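Local coordinates for protein ascorbate-specific PTS system EIIA component (Streptococcus pyogenes serotype M1, PDB 2OQT) that probably serves as the cytoplasmic EIIA phosphocarrier in a phosphotransferase system that phosphorylates ascorbate as it is transported across the cell membrane, at residues K5-D10 against N79-I84. Numbering follows the deposited sequence.
Sequences KQALID and NAFALI. Unlike the reference sequence in segment 5-10: Leu-8 (reference Phe).
The carbonyl oxygen of Phe-81 is hydrogen-bonded by Ser-13 OG, and a methyl packs against it: Leu-8 CD1 lies 3.7 Å from Phe-81 O. The contact packs the short N-terminal helix 4-10 against strand 80-86 in the alpha/beta fold of a type 2 PTS EIIA domain. In its mixed sheet, strand 80-86 pairs parallel with strand 14-18 and antiparallel with strand 97-105. Ser-13 and Arg-15 make backbone bonds to Leu-83, so the chain, after leaving helix 4-10, soon runs beside the same strand that the helix covers.

No hydrogen bond joins the two segments. The contact is apolar and buried, and two helix residues carry it. The backbones come closest at Ala-7 and Ala-80, with 5.6 Å between their CA atoms. Ala-7 points its methyl at the strand. It meets the edge of the Phe-81 ring, near the ring plane, with Ala-7 CB 3.5 Å from Phe-81 CD2. The ring reaches this methyl because CG is anti to the carbonyl carbon (chi1 -73°).

Leu-8 works through one branch. Leu-8 CD1 rests over the backbone between Phe-81 and Leu-83, 3.8 Å from Ala-82 C. The side chain of Ala-82 points the other way, to Leu-34 of helix 23-36, and Ala-80 touches the same leucine. Helices thus cover both faces of the strand. Phe-81 and Leu-83 also touch Leu-102 of the neighbouring strand.

Helix 139-149 adds to the packing on the face that helix 4-10 covers. Its Leu-143 touches Leu-8, its Val-142 touches Leu-83, and its Glu-147 forms a salt bridge with Lys-5 NZ. Leu-8 CD1 also touches two side-chain carbons of the strand, Phe-81 CB at 3.7 Å and Leu-83 CB at 4.1 Å.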
loop_
_atom_site.group_PDB
_atom_site.type_symbol
_atom_site.label_atom_id
_atom_site.label_comp_id
_atom_site.label_asym_id
_atom_site.label_seq_id
_atom_site.Cartn_x
_atom_site.Cartn_y
_atom_site.Cartn_z
ATOM N N LYS A 5 -9.747 5.691 3.673
ATOM C CA LYS A 5 -9.508 6.926 4.428
ATOM C C LYS A 5 -9.472 6.687 5.923
ATOM O O LYS A 5 -8.530 7.076 6.607
ATOM C CB LYS A 5 -10.596 7.972 4.130
ATOM C CG LYS A 5 -10.066 9.400 3.880
ATOM C CD LYS A 5 -10.108 10.273 5.137
ATOM C CE LYS A 5 -11.430 11.047 5.251
ATOM N NZ LYS A 5 -11.582 12.044 4.135
ATOM N N GLN A 6 -10.492 6.027 6.442
ATOM C CA GLN A 6 -10.582 5.852 7.865
ATOM C C GLN A 6 -9.452 4.999 8.353
ATOM O O GLN A 6 -8.827 5.330 9.357
ATOM C CB GLN A 6 -11.926 5.240 8.272
ATOM C CG GLN A 6 -12.158 5.224 9.792
ATOM C CD GLN A 6 -11.960 6.623 10.442
ATOM O OE1 GLN A 6 -12.401 7.666 9.898
ATOM N NE2 GLN A 6 -11.272 6.644 11.585
ATOM N N ALA A 7 -9.214 3.890 7.647
ATOM C CA ALA A 7 -8.147 2.914 7.981
ATOM C C ALA A 7 -6.783 3.591 8.109
ATOM O O ALA A 7 -5.954 3.230 8.950
ATOM C CB ALA A 7 -8.090 1.804 6.922
ATOM N N LEU A 8 -6.587 4.588 7.255
ATOM C CA LEU A 8 -5.325 5.287 7.109
ATOM C C LEU A 8 -5.118 6.241 8.280
ATOM O O LEU A 8 -3.976 6.501 8.704
ATOM C CB LEU A 8 -5.358 6.060 5.802
ATOM C CG LEU A 8 -4.513 5.774 4.558
ATOM C CD1 LEU A 8 -3.816 4.402 4.420
ATOM C CD2 LEU A 8 -5.359 6.128 3.307
ATOM N N ILE A 9 -6.242 6.741 8.794
ATOM C CA ILE A 9 -6.254 7.624 9.949
ATOM C C ILE A 9 -6.104 6.805 11.214
ATOM O O ILE A 9 -5.339 7.182 12.109
ATOM C CB ILE A 9 -7.559 8.451 10.057
ATOM C CG1 ILE A 9 -7.654 9.509 8.958
ATOM C CG2 ILE A 9 -7.614 9.132 11.415
ATOM C CD1 ILE A 9 -9.089 10.038 8.737
ATOM N N ASP A 10 -6.837 5.698 11.292
ATOM C CA ASP A 10 -6.833 4.870 12.486
ATOM C C ASP A 10 -5.480 4.269 12.803
ATOM O O ASP A 10 -5.205 3.814 13.933
ATOM C CB ASP A 10 -7.873 3.782 12.353
ATOM C CG ASP A 10 -9.273 4.344 12.369
ATOM O OD1 ASP A 10 -9.444 5.514 12.847
ATOM O OD2 ASP A 10 -10.200 3.627 11.905
ATOM N N ASN A 79 -7.463 -5.578 10.329
ATOM C CA ASN A 79 -7.540 -4.970 8.992
ATOM C C ASN A 79 -7.044 -3.518 9.001
ATOM O O ASN A 79 -7.385 -2.695 9.902
ATOM C CB ASN A 79 -8.930 -5.072 8.376
ATOM C CG ASN A 79 -9.492 -6.507 8.355
ATOM O OD1 ASN A 79 -10.703 -6.663 8.370
ATOM N ND2 ASN A 79 -8.636 -7.540 8.353
ATOM N N ALA A 80 -6.212 -3.221 8.008
ATOM C CA ALA A 80 -5.465 -1.964 7.960
ATOM C C ALA A 80 -5.007 -1.746 6.552
ATOM O O ALA A 80 -4.924 -2.699 5.757
ATOM C CB ALA A 80 -4.255 -2.029 8.878
ATOM N N PHE A 81 -4.774 -0.473 6.256
ATOM C CA PHE A 81 -4.104 -0.014 5.072
ATOM C C PHE A 81 -2.968 0.859 5.557
ATOM O O PHE A 81 -3.080 1.510 6.610
ATOM C CB PHE A 81 -4.983 0.873 4.204
ATOM C CG PHE A 81 -6.077 0.147 3.438
ATOM C CD1 PHE A 81 -5.767 -0.685 2.343
ATOM C CD2 PHE A 81 -7.436 0.356 3.768
ATOM C CE1 PHE A 81 -6.808 -1.329 1.610
ATOM C CE2 PHE A 81 -8.476 -0.273 3.056
ATOM C CZ PHE A 81 -8.160 -1.119 1.966
ATOM N N ALA A 82 -1.906 0.888 4.748
ATOM C CA ALA A 82 -0.824 1.826 4.881
ATOM C C ALA A 82 -0.626 2.481 3.509
ATOM O O ALA A 82 -1.147 1.975 2.513
ATOM C CB ALA A 82 0.440 1.128 5.402
ATOM N N LEU A 83 0.066 3.627 3.458
ATOM C CA LEU A 83 0.333 4.345 2.184
ATOM C C LEU A 83 1.629 5.106 2.222
ATOM O O LEU A 83 1.798 6.070 2.993
ATOM C CB LEU A 83 -0.811 5.274 1.782
ATOM C CG LEU A 83 -0.768 6.211 0.559
ATOM C CD1 LEU A 83 0.204 5.816 -0.466
ATOM C CD2 LEU A 83 -2.147 6.270 -0.110
ATOM N N ILE A 84 2.549 4.681 1.373
ATOM C CA ILE A 84 3.850 5.315 1.312
ATOM C C ILE A 84 4.174 5.795 -0.110
ATOM O O ILE A 84 3.557 5.388 -1.096
ATOM C CB ILE A 84 4.992 4.474 1.989
ATOM C CG1 ILE A 84 5.470 3.333 1.079
ATOM C CG2 ILE A 84 4.543 3.955 3.340
ATOM C CD1 ILE A 84 6.965 3.022 1.173
#